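Fimbrial protein MyfA,Fimbrial protein MyfA,Fimbrial protein MyfA (Yersinia enterocolitica, PDB 5LND) builds Myf fimbriae as their major subunit, assembling into protease-resistant surface polymers that are a probable virulence factor of pathogenic Yersinia enterocolitica. Local coordinates at residues F2-K7 with G103-Y108; G49-A54 with V59-N64; D71-D76 with A84-A89. All coordinates share one frame; numbering follows the deposited sequence.

How the contacts relate
The three contacts belong to one Ig-like beta sandwich. Contact 1 joins strands of its two sheets, and contacts 2 and 3 follow one another within the loop that contact 1 closes. Contacts 1 and 2 lie on opposite sides of the chain's centre, about 17 Å apart between centres and about 6 Å at their nearest atoms. Contact 3 touches both: its centre is about 12 Å from that of contact 1, where Tyr108 OH lies 2.6 Å from Asp76 OD1, and about 10 Å from that of contact 2, where His62 O lies 2.8 Å from Phe87 N. Phe6 of contact 1 also packs on Phe86 of contact 3.

Contact 1: residues F2-K7 with G103-Y108; sequences FSVEFK and GRVEEY
The phenyl ring of Phe2 and the carboxylate of Glu107 have planes only 20° apart, yet OE1 of Glu107 meets the ring obliquely, 4.1 Å from CD1 of Phe2. The guanidinium of Arg104 holds OE2 of Glu106 at its edge, in plane, in a salt bridge on the face turned away from strand 3-7. This is cross-sheet packing in an Ig-like beta sandwich: strand 3-7 belongs to one sheet and 103-108 to the other, with Val4 and Val105 CA atoms 7.8 Å apart. Glu107 reaches inward with CG trans to the backbone N (chi1 178°) and an extended chain, which carries the carboxylate past the Phe2 ring in the opposite direction. Asn120, on strand 118-130, hydrogen-bonds the same OE1, while OE2 lies close to Asp31 OD2, a pairing of like charges that may favour a proton on one of them. Strand 118-130, which also packs on Phe2 through Lys122, is probably the complementing strand of this self-complemented construct. Further along, the valines slide past each other: Val4 CG2 lies 4.0 Å from Val105 CG1, and Val4 CG1 is 3.9 Å from Val105 CG2.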
ATOM      1  N   PHE B   2       0.956 -29.235 -21.316  1.00 25.79           N
ATOM      2  CA  PHE B   2       1.273 -28.193 -20.339  1.00 23.81           C
ATOM      3  C   PHE B   2       0.015 -27.445 -19.911  1.00 25.32           C
ATOM      4  O   PHE B   2      -0.774 -26.986 -20.748  1.00 24.90           O
ATOM      5  CB  PHE B   2       2.308 -27.220 -20.918  1.00 22.89           C
ATOM      6  CG  PHE B   2       2.257 -25.820 -20.327  1.00 24.71           C
ATOM      7  CD1 PHE B   2       2.950 -25.512 -19.158  1.00 25.07           C
ATOM      8  CD2 PHE B   2       1.554 -24.801 -20.966  1.00 22.44           C
ATOM      9  CE1 PHE B   2       2.909 -24.233 -18.622  1.00 22.53           C
ATOM     10  CE2 PHE B   2       1.521 -23.524 -20.436  1.00 22.09           C
ATOM     11  CZ  PHE B   2       2.197 -23.241 -19.265  1.00 20.87           C
ATOM     12  N   SER B   3      -0.156 -27.320 -18.601  1.00 21.49           N
ATOM     13  CA  SER B   3      -1.310 -26.648 -18.037  1.00 21.49           C
ATOM     14  C   SER B   3      -0.893 -25.984 -16.743  1.00 24.26           C
ATOM     15  O   SER B   3       0.036 -26.437 -16.080  1.00 25.89           O
ATOM     16  CB  SER B   3      -2.418 -27.647 -17.750  1.00 23.45           C
ATOM     17  OG  SER B   3      -2.147 -28.373 -16.570  1.00 25.54           O
ATOM     18  N   VAL B   4      -1.577 -24.903 -16.384  1.00 23.94           N
ATOM     19  CA  VAL B   4      -1.334 -24.213 -15.119  1.00 23.00           C
ATOM     20  C   VAL B   4      -2.676 -23.945 -14.454  1.00 22.32           C
ATOM     21  O   VAL B   4      -3.654 -23.674 -15.137  1.00 25.68           O
ATOM     22  CB  VAL B   4      -0.611 -22.869 -15.344  1.00 22.26           C
ATOM     23  CG1 VAL B   4      -0.294 -22.192 -14.028  1.00 21.85           C
ATOM     24  CG2 VAL B   4       0.656 -23.081 -16.127  1.00 22.04           C
ATOM     25  N   GLU B   5      -2.750 -24.056 -13.134  1.00 21.15           N
ATOM     26  CA  GLU B   5      -3.911 -23.519 -12.432  1.00 23.18           C
ATOM     27  C   GLU B   5      -3.481 -22.661 -11.265  1.00 21.48           C
ATOM     28  O   GLU B   5      -2.645 -23.064 -10.471  1.00 21.54           O
ATOM     29  CB  GLU B   5      -4.867 -24.608 -11.948  1.00 26.88           C
ATOM     30  CG  GLU B   5      -6.016 -24.069 -11.061  1.00 32.27           C
ATOM     31  CD  GLU B   5      -7.071 -23.227 -11.810  1.00 33.41           C
ATOM     32  OE1 GLU B   5      -6.723 -22.223 -12.474  1.00 33.71           O
ATOM     33  OE2 GLU B   5      -8.273 -23.560 -11.708  1.00 35.04           O
ATOM     34  N   PHE B   6      -4.072 -21.478 -11.170  1.00 22.01           N
ATOM     35  CA  PHE B   6      -3.740 -20.526 -10.125  1.00 23.05           C
ATOM     36  C   PHE B   6      -5.019 -19.914  -9.557  1.00 24.04           C
ATOM     37  O   PHE B   6      -5.762 -19.236 -10.266  1.00 23.63           O
ATOM     38  CB  PHE B   6      -2.840 -19.439 -10.700  1.00 22.20           C
ATOM     39  CG  PHE B   6      -2.336 -18.467  -9.681  1.00 20.09           C
ATOM     40  CD1 PHE B   6      -1.442 -18.871  -8.709  1.00 18.79           C
ATOM     41  CD2 PHE B   6      -2.740 -17.146  -9.707  1.00 20.10           C
ATOM     42  CE1 PHE B   6      -0.963 -17.983  -7.773  1.00 16.26           C
ATOM     43  CE2 PHE B   6      -2.260 -16.248  -8.779  1.00 18.98           C
ATOM     44  CZ  PHE B   6      -1.370 -16.671  -7.809  1.00 17.37           C
ATOM     45  N   LYS B   7      -5.275 -20.165  -8.278  1.00 22.94           N
ATOM     46  CA  LYS B   7      -6.509 -19.737  -7.644  1.00 23.99           C
ATOM     47  C   LYS B   7      -6.210 -19.170  -6.280  1.00 21.29           C
ATOM     48  O   LYS B   7      -5.225 -19.547  -5.654  1.00 20.37           O
ATOM     49  CB  LYS B   7      -7.462 -20.918  -7.477  1.00 24.26           C
ATOM     50  CG  LYS B   7      -7.893 -21.562  -8.769  1.00 28.78           C
ATOM     51  CD  LYS B   7      -9.095 -22.470  -8.566  1.00 34.29           C
ATOM     52  CE  LYS B   7      -8.817 -23.530  -7.519  1.00 38.48           C
ATOM     53  NZ  LYS B   7      -9.855 -24.600  -7.533  1.00 42.34           N
ATOM     54  N   GLY B 103       1.178 -12.723 -12.880  1.00 18.01           N
ATOM     55  CA  GLY B 103       2.486 -13.275 -13.148  1.00 19.60           C
ATOM     56  C   GLY B 103       2.496 -14.153 -14.377  1.00 18.46           C
ATOM     57  O   GLY B 103       1.448 -14.436 -14.955  1.00 16.82           O
ATOM     58  N   ARG B 104       3.691 -14.580 -14.775  1.00 20.73           N
ATOM     59  CA  ARG B 104       3.858 -15.450 -15.931  1.00 18.24           C
ATOM     60  C   ARG B 104       4.581 -16.717 -15.524  1.00 17.23           C
ATOM     61  O   ARG B 104       5.653 -16.669 -14.922  1.00 18.84           O
ATOM     62  CB  ARG B 104       4.657 -14.746 -17.020  1.00 20.44           C
ATOM     63  CG  ARG B 104       5.004 -15.639 -18.192  1.00 19.15           C
ATOM     64  CD  ARG B 104       5.632 -14.855 -19.321  1.00 21.83           C
ATOM     65  NE  ARG B 104       7.001 -14.454 -19.016  1.00 23.15           N
ATOM     66  CZ  ARG B 104       7.355 -13.251 -18.566  1.00 26.95           C
ATOM     67  NH1 ARG B 104       6.442 -12.308 -18.365  1.00 25.06           N
ATOM     68  NH2 ARG B 104       8.628 -12.987 -18.316  1.00 24.99           N
ATOM     69  N   VAL B 105       3.981 -17.853 -15.843  1.00 15.76           N
ATOM     70  CA  VAL B 105       4.597 -19.137 -15.563  1.00 19.63           C
ATOM     71  C   VAL B 105       5.436 -19.565 -16.756  1.00 17.50           C
ATOM     72  O   VAL B 105       5.022 -19.385 -17.891  1.00 17.95           O
ATOM     73  CB  VAL B 105       3.543 -20.198 -15.255  1.00 19.91           C
ATOM     74  CG1 VAL B 105       4.199 -21.530 -14.984  1.00 17.93           C
ATOM     75  CG2 VAL B 105       2.744 -19.775 -14.049  1.00 18.30           C
ATOM     76  N   GLU B 106       6.619 -20.112 -16.495  1.00 17.48           N
ATOM     77  CA  GLU B 106       7.490 -20.601 -17.557  1.00 17.54           C
ATOM     78  C   GLU B 106       8.034 -22.002 -17.261  1.00 18.14           C
ATOM     79  O   GLU B 106       8.575 -22.246 -16.189  1.00 18.22           O
ATOM     80  CB  GLU B 106       8.656 -19.639 -17.760  1.00 17.85           C
ATOM     81  CG  GLU B 106       8.271 -18.212 -18.068  1.00 16.44           C
ATOM     82  CD  GLU B 106       9.481 -17.315 -18.161  1.00 21.37           C
ATOM     83  OE1 GLU B 106      10.517 -17.680 -17.570  1.00 22.95           O
ATOM     84  OE2 GLU B 106       9.407 -16.258 -18.826  1.00 20.04           O
ATOM     85  N   GLU B 107       7.894 -22.912 -18.219  1.00 17.85           N
ATOM     86  CA  GLU B 107       8.489 -24.240 -18.124  1.00 19.24           C
ATOM     87  C   GLU B 107       9.790 -24.249 -18.907  1.00 19.28           C
ATOM     88  O   GLU B 107       9.811 -23.827 -20.062  1.00 18.39           O
ATOM     89  CB  GLU B 107       7.549 -25.280 -18.727  1.00 20.08           C
ATOM     90  CG  GLU B 107       8.094 -26.704 -18.713  1.00 20.65           C
ATOM     91  CD  GLU B 107       7.235 -27.681 -19.505  1.00 21.90           C
ATOM     92  OE1 GLU B 107       6.423 -27.244 -20.341  1.00 19.49           O
ATOM     93  OE2 GLU B 107       7.377 -28.897 -19.293  1.00 21.56           O
ATOM     94  N   TYR B 108      10.869 -24.737 -18.297  1.00 19.76           N
ATOM     95  CA  TYR B 108      12.155 -24.774 -18.992  1.00 17.74           C
ATOM     96  C   TYR B 108      12.762 -26.171 -19.120  1.00 20.98           C
ATOM     97  O   TYR B 108      12.352 -27.106 -18.438  1.00 18.86           O
ATOM     98  CB  TYR B 108      13.156 -23.770 -18.397  1.00 19.24           C
ATOM     99  CG  TYR B 108      13.447 -23.919 -16.920  1.00 17.13           C
ATOM    100  CD1 TYR B 108      14.299 -24.907 -16.451  1.00 16.71           C
ATOM    101  CD2 TYR B 108      12.905 -23.039 -16.002  1.00 18.33           C
ATOM    102  CE1 TYR B 108      14.577 -25.029 -15.108  1.00 16.66           C
ATOM    103  CE2 TYR B 108      13.176 -23.151 -14.654  1.00 16.29           C
ATOM    104  CZ  TYR B 108      14.007 -24.154 -14.210  1.00 18.39           C
ATOM    105  OH  TYR B 108      14.283 -24.277 -12.864  1.00 17.81           O
TER

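Contact 2: residues G49-A54 with V59-N64; sequences GQMVSA and VDLHTN
Val59 pairs with Met51 through two backbone hydrogen bonds, its N to Met51 O and Met51 N to its O, each 3.0 Å, in the antiparallel hairpin of strands 37-52 and 58-60. The side chains of this hydrogen-bonded pair lie side by side on the same face, Met51 CG 4.0 Å from Val59 CB. Met51 places CG between its backbone N and carbonyl carbon (chi1 72°), and the chain runs straight on to SD, which meets Leu61. Asp60 forms the next, non-hydrogen-bonded pair with Gln50. Their side chains run alongside each other, and Gln50 NE2 donates to Asp60 OD1 over 2.8 Å, reaching the anti side of the carboxylate from 33° out of its plane. The amide's other end, Gln50 OE1, is bound by Arg58 NH2, so both ends of the group are held and its flip is fixed. Leu61 N then donates to Gly49 O (2.9 Å), while its side chain crosses that of Met51 at about a right angle, CD2 lying 4.2 Å from SD. From His62 onward the chain leaves strand 37-52 and its backbone bonds Phe87 of strand 81-88 instead, passing from one sheet to the other. Met51 and Val59 rest on Tyr99 of strand 97-108, and Leu61 fills the interior among Phe25, Trp73, Leu88 and Phe101.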
ATOM      1  N   GLY B  49       7.151  -9.376  -6.119  1.00 19.27           N
ATOM      2  CA  GLY B  49       6.574 -10.543  -5.479  1.00 17.95           C
ATOM      3  C   GLY B  49       5.397 -10.199  -4.581  1.00 20.62           C
ATOM      4  O   GLY B  49       5.241 -10.782  -3.508  1.00 21.96           O
ATOM      5  N   GLN B  50       4.563  -9.256  -5.006  1.00 20.84           N
ATOM      6  CA  GLN B  50       3.463  -8.785  -4.164  1.00 20.47           C
ATOM      7  C   GLN B  50       2.080  -9.035  -4.745  1.00 20.01           C
ATOM      8  O   GLN B  50       1.913  -9.083  -5.953  1.00 19.85           O
ATOM      9  CB  GLN B  50       3.607  -7.288  -3.885  1.00 18.65           C
ATOM     10  CG  GLN B  50       4.648  -6.940  -2.847  1.00 19.35           C
ATOM     11  CD  GLN B  50       6.019  -6.778  -3.443  1.00 20.41           C
ATOM     12  OE1 GLN B  50       6.174  -6.173  -4.499  1.00 20.05           O
ATOM     13  NE2 GLN B  50       7.027  -7.321  -2.771  1.00 22.95           N
ATOM     14  N   MET B  51       1.090  -9.190  -3.870  1.00 19.98           N
ATOM     15  CA  MET B  51      -0.301  -9.043  -4.277  1.00 18.31           C
ATOM     16  C   MET B  51      -0.700  -7.584  -4.019  1.00 18.73           C
ATOM     17  O   MET B  51      -0.246  -6.976  -3.051  1.00 19.54           O
ATOM     18  CB  MET B  51      -1.202 -10.064  -3.569  1.00 17.29           C
ATOM     19  CG  MET B  51      -1.443  -9.812  -2.102  1.00 17.65           C
ATOM     20  SD  MET B  51      -2.441 -11.067  -1.256  1.00 13.03           S
ATOM     21  CE  MET B  51      -3.612 -11.511  -2.498  1.00 20.80           C
ATOM     22  N   VAL B  52      -1.506  -7.012  -4.908  1.00 18.94           N
ATOM     23  CA  VAL B  52      -1.775  -5.575  -4.887  1.00 17.24           C
ATOM     24  C   VAL B  52      -3.275  -5.270  -4.953  1.00 20.82           C
ATOM     25  O   VAL B  52      -3.973  -5.756  -5.847  1.00 20.90           O
ATOM     26  CB  VAL B  52      -1.054  -4.878  -6.061  1.00 16.72           C
ATOM     27  CG1 VAL B  52      -1.257  -3.379  -6.020  1.00 20.51           C
ATOM     28  CG2 VAL B  52       0.411  -5.178  -6.024  1.00 19.08           C
ATOM     29  N   SER B  53      -3.775  -4.465  -4.014  1.00 20.35           N
ATOM     30  CA  SER B  53      -5.202  -4.125  -3.980  1.00 19.31           C
ATOM     31  C   SER B  53      -5.555  -2.919  -4.854  1.00 21.53           C
ATOM     32  O   SER B  53      -4.685  -2.267  -5.413  1.00 21.60           O
ATOM     33  CB  SER B  53      -5.680  -3.887  -2.553  1.00 20.05           C
ATOM     34  OG  SER B  53      -5.123  -2.711  -2.024  1.00 19.93           O
ATOM     35  N   ALA B  54      -6.845  -2.621  -4.965  1.00 24.59           N
ATOM     36  CA  ALA B  54      -7.311  -1.574  -5.872  1.00 24.21           C
ATOM     37  C   ALA B  54      -6.697  -0.211  -5.628  1.00 20.63           C
ATOM     38  O   ALA B  54      -6.490   0.526  -6.585  1.00 24.83           O
ATOM     39  CB  ALA B  54      -8.815  -1.471  -5.859  1.00 28.50           C
ATOM     40  N   VAL B  59       1.148  -6.405  -0.471  1.00 19.38           N
ATOM     41  CA  VAL B  59       1.479  -7.408   0.543  1.00 20.02           C
ATOM     42  C   VAL B  59       2.427  -8.444  -0.042  1.00 19.31           C
ATOM     43  O   VAL B  59       2.124  -9.043  -1.067  1.00 18.26           O
ATOM     44  CB  VAL B  59       0.225  -8.121   1.070  1.00 17.24           C
ATOM     45  CG1 VAL B  59       0.597  -9.116   2.164  1.00 17.88           C
ATOM     46  CG2 VAL B  59      -0.762  -7.110   1.594  1.00 19.93           C
ATOM     47  N   ASP B  60       3.568  -8.656   0.608  1.00 20.83           N
ATOM     48  CA  ASP B  60       4.546  -9.622   0.121  1.00 19.23           C
ATOM     49  C   ASP B  60       3.983 -11.032   0.071  1.00 19.23           C
ATOM     50  O   ASP B  60       3.167 -11.408   0.910  1.00 18.78           O
ATOM     51  CB  ASP B  60       5.791  -9.607   1.005  1.00 19.69           C
ATOM     52  CG  ASP B  60       6.530  -8.297   0.935  1.00 23.33           C
ATOM     53  OD1 ASP B  60       6.386  -7.599  -0.086  1.00 24.70           O
ATOM     54  OD2 ASP B  60       7.250  -7.964   1.898  1.00 25.48           O
ATOM     55  N   LEU B  61       4.418 -11.803  -0.923  1.00 19.97           N
ATOM     56  CA  LEU B  61       4.043 -13.208  -1.035  1.00 18.50           C
ATOM     57  C   LEU B  61       5.248 -14.086  -0.733  1.00 16.36           C
ATOM     58  O   LEU B  61       6.382 -13.698  -0.999  1.00 16.59           O
ATOM     59  CB  LEU B  61       3.503 -13.504  -2.425  1.00 16.72           C
ATOM     60  CG  LEU B  61       2.183 -12.827  -2.743  1.00 18.94           C
ATOM     61  CD1 LEU B  61       1.748 -13.214  -4.148  1.00 19.80           C
ATOM     62  CD2 LEU B  61       1.139 -13.205  -1.712  1.00 18.25           C
ATOM     63  N   HIS B  62       4.991 -15.255  -0.158  1.00 18.11           N
ATOM     64  CA  HIS B  62       6.038 -16.204   0.186  1.00 18.74           C
ATOM     65  C   HIS B  62       5.577 -17.601  -0.159  1.00 18.66           C
ATOM     66  O   HIS B  62       4.384 -17.895  -0.150  1.00 18.70           O
ATOM     67  CB  HIS B  62       6.341 -16.166   1.680  1.00 18.83           C
ATOM     68  CG  HIS B  62       6.581 -14.797   2.216  1.00 17.97           C
ATOM     69  ND1 HIS B  62       7.830 -14.214   2.237  1.00 17.82           N
ATOM     70  CD2 HIS B  62       5.734 -13.892   2.757  1.00 17.19           C
ATOM     71  CE1 HIS B  62       7.739 -13.010   2.769  1.00 19.20           C
ATOM     72  NE2 HIS B  62       6.476 -12.790   3.091  1.00 18.62           N
ATOM     73  N   THR B  63       6.539 -18.469  -0.441  1.00 21.50           N
ATOM     74  CA  THR B  63       6.257 -19.860  -0.750  1.00 22.11           C
ATOM     75  C   THR B  63       7.385 -20.719  -0.198  1.00 20.67           C
ATOM     76  O   THR B  63       8.550 -20.343  -0.272  1.00 20.80           O
ATOM     77  CB  THR B  63       6.057 -20.082  -2.282  1.00 19.53           C
ATOM     78  OG1 THR B  63       5.748 -21.453  -2.546  1.00 19.64           O
ATOM     79  CG2 THR B  63       7.292 -19.690  -3.069  1.00 18.39           C
ATOM     80  N   ASN B  64       7.028 -21.854   0.388  1.00 21.26           N
ATOM     81  CA  ASN B  64       8.016 -22.768   0.932  1.00 20.79           C
ATOM     82  C   ASN B  64       8.354 -23.863  -0.066  1.00 24.34           C
ATOM     83  O   ASN B  64       9.126 -24.769   0.234  1.00 28.28           O
ATOM     84  CB  ASN B  64       7.508 -23.404   2.227  1.00 23.51           C
ATOM     85  CG  ASN B  64       7.409 -22.415   3.373  1.00 25.58           C
ATOM     86  OD1 ASN B  64       8.222 -21.498   3.494  1.00 27.50           O
ATOM     87  ND2 ASN B  64       6.405 -22.597   4.226  1.00 21.32           N
TER

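Contact 3: residues D71-D76 with A84-A89; sequences DHWWID and ATFFLA
The segment that brings Trp73 beneath the edge of Phe86 opens with Asp71, whose OD1 accepts a hydrogen bond from His72 ND1 over 2.7 Å. The bond is nearly straight (163°) and lies in the plane of the imidazole, meeting OD1 on its syn side, tilted from the carboxylate plane. This bond, with the packing against Asn39, Arg41 and Pro42, would restrict rotation of the His72 ring. Trp73 turns to the interior. Its CG is trans to the carbonyl carbon (chi1 -69°), and the indole offers one face to Phe86. The two rings make a T-shaped, edge-to-face pair with centroids 5.1 Å apart, measured to the six-membered ring of the indole, and planes at 69°. A single carbon does the touching: Phe86 CE1 stands 3.8 Å above the indole plane, over the centre of its six-membered ring, and 3.9 Å from both CD2 and CE3 of Trp73. Strands 72-75 and 81-88 belong to the two different sheets of the Ig-like sandwich, and this aromatic pair spans the core between them. Trp68 adds a second edge-to-face partner to Trp73, and Phe101 packs on it as well. Trp74 faces the other way, with the carboxylate of Asp76 at the edge of its indole, in plane. Ile75 bonds by its backbone to Trp38 of strand 37-52.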
ATOM      1  N   ASP B  71      14.170 -11.613  -8.509  1.00 21.68           N
ATOM      2  CA  ASP B  71      12.875 -11.014  -8.820  1.00 20.13           C
ATOM      3  C   ASP B  71      11.756 -12.008  -9.137  1.00 20.85           C
ATOM      4  O   ASP B  71      10.648 -11.602  -9.499  1.00 21.46           O
ATOM      5  CB  ASP B  71      13.017 -10.042  -9.992  1.00 20.40           C
ATOM      6  CG  ASP B  71      13.453 -10.734 -11.269  1.00 21.40           C
ATOM      7  OD1 ASP B  71      13.913 -11.887 -11.205  1.00 19.76           O
ATOM      8  OD2 ASP B  71      13.345 -10.124 -12.349  1.00 28.05           O
ATOM      9  N   HIS B  72      12.029 -13.303  -9.003  1.00 19.09           N
ATOM     10  CA  HIS B  72      11.034 -14.313  -9.368  1.00 17.79           C
ATOM     11  C   HIS B  72      11.279 -15.615  -8.646  1.00 16.93           C
ATOM     12  O   HIS B  72      12.339 -15.823  -8.064  1.00 17.93           O
ATOM     13  CB  HIS B  72      11.025 -14.547 -10.881  1.00 16.33           C
ATOM     14  CG  HIS B  72      12.265 -15.207 -11.404  1.00 18.48           C
ATOM     15  ND1 HIS B  72      13.391 -14.499 -11.761  1.00 20.81           N
ATOM     16  CD2 HIS B  72      12.553 -16.511 -11.632  1.00 18.50           C
ATOM     17  CE1 HIS B  72      14.321 -15.339 -12.178  1.00 20.66           C
ATOM     18  NE2 HIS B  72      13.840 -16.566 -12.109  1.00 18.39           N
ATOM     19  N   TRP B  73      10.284 -16.489  -8.675  1.00 16.01           N
ATOM     20  CA  TRP B  73      10.437 -17.792  -8.061  1.00 15.59           C
ATOM     21  C   TRP B  73      10.837 -18.800  -9.116  1.00 15.06           C
ATOM     22  O   TRP B  73      10.543 -18.626 -10.296  1.00 16.43           O
ATOM     23  CB  TRP B  73       9.159 -18.241  -7.359  1.00 15.47           C
ATOM     24  CG  TRP B  73       8.810 -17.446  -6.134  1.00 16.99           C
ATOM     25  CD1 TRP B  73       9.294 -17.621  -4.873  1.00 15.86           C
ATOM     26  CD2 TRP B  73       7.884 -16.356  -6.060  1.00 17.83           C
ATOM     27  NE1 TRP B  73       8.725 -16.707  -4.021  1.00 17.44           N
ATOM     28  CE2 TRP B  73       7.857 -15.917  -4.726  1.00 17.37           C
ATOM     29  CE3 TRP B  73       7.076 -15.711  -6.998  1.00 16.10           C
ATOM     30  CZ2 TRP B  73       7.047 -14.856  -4.303  1.00 15.88           C
ATOM     31  CZ3 TRP B  73       6.278 -14.667  -6.580  1.00 15.06           C
ATOM     32  CH2 TRP B  73       6.274 -14.245  -5.249  1.00 14.56           C
ATOM     33  N   TRP B  74      11.527 -19.847  -8.694  1.00 16.47           N
ATOM     34  CA  TRP B  74      11.936 -20.894  -9.613  1.00 17.15           C
ATOM     35  C   TRP B  74      12.117 -22.185  -8.846  1.00 17.97           C
ATOM     36  O   TRP B  74      12.234 -22.188  -7.623  1.00 19.00           O
ATOM     37  CB  TRP B  74      13.239 -20.519 -10.309  1.00 17.03           C
ATOM     38  CG  TRP B  74      14.404 -20.474  -9.387  1.00 16.75           C
ATOM     39  CD1 TRP B  74      14.725 -19.472  -8.534  1.00 17.66           C
ATOM     40  CD2 TRP B  74      15.424 -21.471  -9.235  1.00 18.97           C
ATOM     41  NE1 TRP B  74      15.873 -19.780  -7.850  1.00 19.63           N
ATOM     42  CE2 TRP B  74      16.325 -21.002  -8.266  1.00 18.27           C
ATOM     43  CE3 TRP B  74      15.659 -22.713  -9.825  1.00 20.89           C
ATOM     44  CZ2 TRP B  74      17.443 -21.735  -7.867  1.00 18.24           C
ATOM     45  CZ3 TRP B  74      16.768 -23.438  -9.427  1.00 19.47           C
ATOM     46  CH2 TRP B  74      17.648 -22.944  -8.463  1.00 18.15           C
ATOM     47  N   ILE B  75      12.139 -23.284  -9.576  1.00 17.79           N
ATOM     48  CA  ILE B  75      12.375 -24.578  -8.983  1.00 17.55           C
ATOM     49  C   ILE B  75      12.872 -25.492 -10.093  1.00 19.58           C
ATOM     50  O   ILE B  75      12.470 -25.347 -11.256  1.00 20.29           O
ATOM     51  CB  ILE B  75      11.088 -25.131  -8.316  1.00 17.79           C
ATOM     52  CG1 ILE B  75      11.405 -26.301  -7.385  1.00 19.19           C
ATOM     53  CG2 ILE B  75      10.063 -25.529  -9.358  1.00 17.74           C
ATOM     54  CD1 ILE B  75      10.169 -26.881  -6.708  1.00 19.49           C
ATOM     55  N   ASP B  76      13.788 -26.392  -9.752  1.00 21.05           N
ATOM     56  CA  ASP B  76      14.143 -27.470 -10.662  1.00 20.64           C
ATOM     57  C   ASP B  76      13.348 -28.700 -10.255  1.00 21.67           C
ATOM     58  O   ASP B  76      13.720 -29.403  -9.316  1.00 23.48           O
ATOM     59  CB  ASP B  76      15.633 -27.788 -10.601  1.00 19.09           C
ATOM     60  CG  ASP B  76      16.495 -26.750 -11.275  1.00 19.21           C
ATOM     61  OD1 ASP B  76      16.024 -26.006 -12.151  1.00 18.84           O
ATOM     62  OD2 ASP B  76      17.675 -26.698 -10.907  1.00 18.56           O
ATOM     63  N   ALA B  84       2.352 -25.291  -5.433  1.00 20.57           N
ATOM     64  CA  ALA B  84       2.902 -24.307  -4.510  1.00 19.92           C
ATOM     65  C   ALA B  84       1.776 -23.506  -3.900  1.00 20.55           C
ATOM     66  O   ALA B  84       0.830 -23.142  -4.596  1.00 23.51           O
ATOM     67  CB  ALA B  84       3.872 -23.395  -5.214  1.00 18.84           C
ATOM     68  N   THR B  85       1.871 -23.247  -2.598  1.00 19.88           N
ATOM     69  CA  THR B  85       0.967 -22.308  -1.943  1.00 20.20           C
ATOM     70  C   THR B  85       1.729 -21.026  -1.635  1.00 19.55           C
ATOM     71  O   THR B  85       2.864 -21.069  -1.163  1.00 19.18           O
ATOM     72  CB  THR B  85       0.383 -22.872  -0.645  1.00 19.73           C
ATOM     73  OG1 THR B  85      -0.232 -24.137  -0.905  1.00 20.72           O
ATOM     74  CG2 THR B  85      -0.660 -21.927  -0.068  1.00 21.03           C
ATOM     75  N   PHE B  86       1.112 -19.887  -1.920  1.00 19.85           N
ATOM     76  CA  PHE B  86       1.708 -18.612  -1.577  1.00 21.33           C
ATOM     77  C   PHE B  86       0.986 -18.056  -0.366  1.00 22.53           C
ATOM     78  O   PHE B  86      -0.231 -17.859  -0.395  1.00 22.31           O
ATOM     79  CB  PHE B  86       1.643 -17.645  -2.759  1.00 18.64           C
ATOM     80  CG  PHE B  86       2.449 -18.091  -3.945  1.00 17.09           C
ATOM     81  CD1 PHE B  86       3.754 -17.651  -4.118  1.00 15.41           C
ATOM     82  CD2 PHE B  86       1.900 -18.959  -4.887  1.00 18.26           C
ATOM     83  CE1 PHE B  86       4.503 -18.065  -5.214  1.00 17.32           C
ATOM     84  CE2 PHE B  86       2.643 -19.383  -5.985  1.00 16.63           C
ATOM     85  CZ  PHE B  86       3.945 -18.933  -6.144  1.00 17.73           C
ATOM     86  N   PHE B  87       1.738 -17.821   0.701  1.00 19.69           N
ATOM     87  CA  PHE B  87       1.140 -17.406   1.954  1.00 19.74           C
ATOM     88  C   PHE B  87       1.624 -16.022   2.370  1.00 21.03           C
ATOM     89  O   PHE B  87       2.637 -15.532   1.870  1.00 18.34           O
ATOM     90  CB  PHE B  87       1.450 -18.427   3.046  1.00 20.64           C
ATOM     91  CG  PHE B  87       2.909 -18.546   3.361  1.00 21.37           C
ATOM     92  CD1 PHE B  87       3.506 -17.694   4.273  1.00 18.79           C
ATOM     93  CD2 PHE B  87       3.687 -19.512   2.743  1.00 22.96           C
ATOM     94  CE1 PHE B  87       4.840 -17.795   4.553  1.00 20.81           C
ATOM     95  CE2 PHE B  87       5.031 -19.620   3.021  1.00 22.06           C
ATOM     96  CZ  PHE B  87       5.609 -18.758   3.929  1.00 21.20           C
ATOM     97  N   LEU B  88       0.887 -15.397   3.284  1.00 20.59           N
ATOM     98  CA  LEU B  88       1.298 -14.136   3.881  1.00 19.74           C
ATOM     99  C   LEU B  88       2.031 -14.460   5.175  1.00 20.96           C
ATOM    100  O   LEU B  88       1.655 -15.388   5.880  1.00 20.75           O
ATOM    101  CB  LEU B  88       0.078 -13.275   4.160  1.00 19.74           C
ATOM    102  CG  LEU B  88      -0.869 -13.077   2.988  1.00 16.95           C
ATOM    103  CD1 LEU B  88      -1.968 -12.108   3.364  1.00 18.84           C
ATOM    104  CD2 LEU B  88      -0.105 -12.595   1.768  1.00 18.51           C
ATOM    105  N   ALA B  89       3.086 -13.718   5.488  1.00 21.08           N
ATOM    106  CA  ALA B  89       3.862 -14.026   6.681  1.00 22.71           C
ATOM    107  C   ALA B  89       3.099 -13.669   7.956  1.00 26.38           C
ATOM    108  O   ALA B  89       2.305 -12.728   7.990  1.00 25.49           O
ATOM    109  CB  ALA B  89       5.212 -13.336   6.644  1.00 21.78           C
TER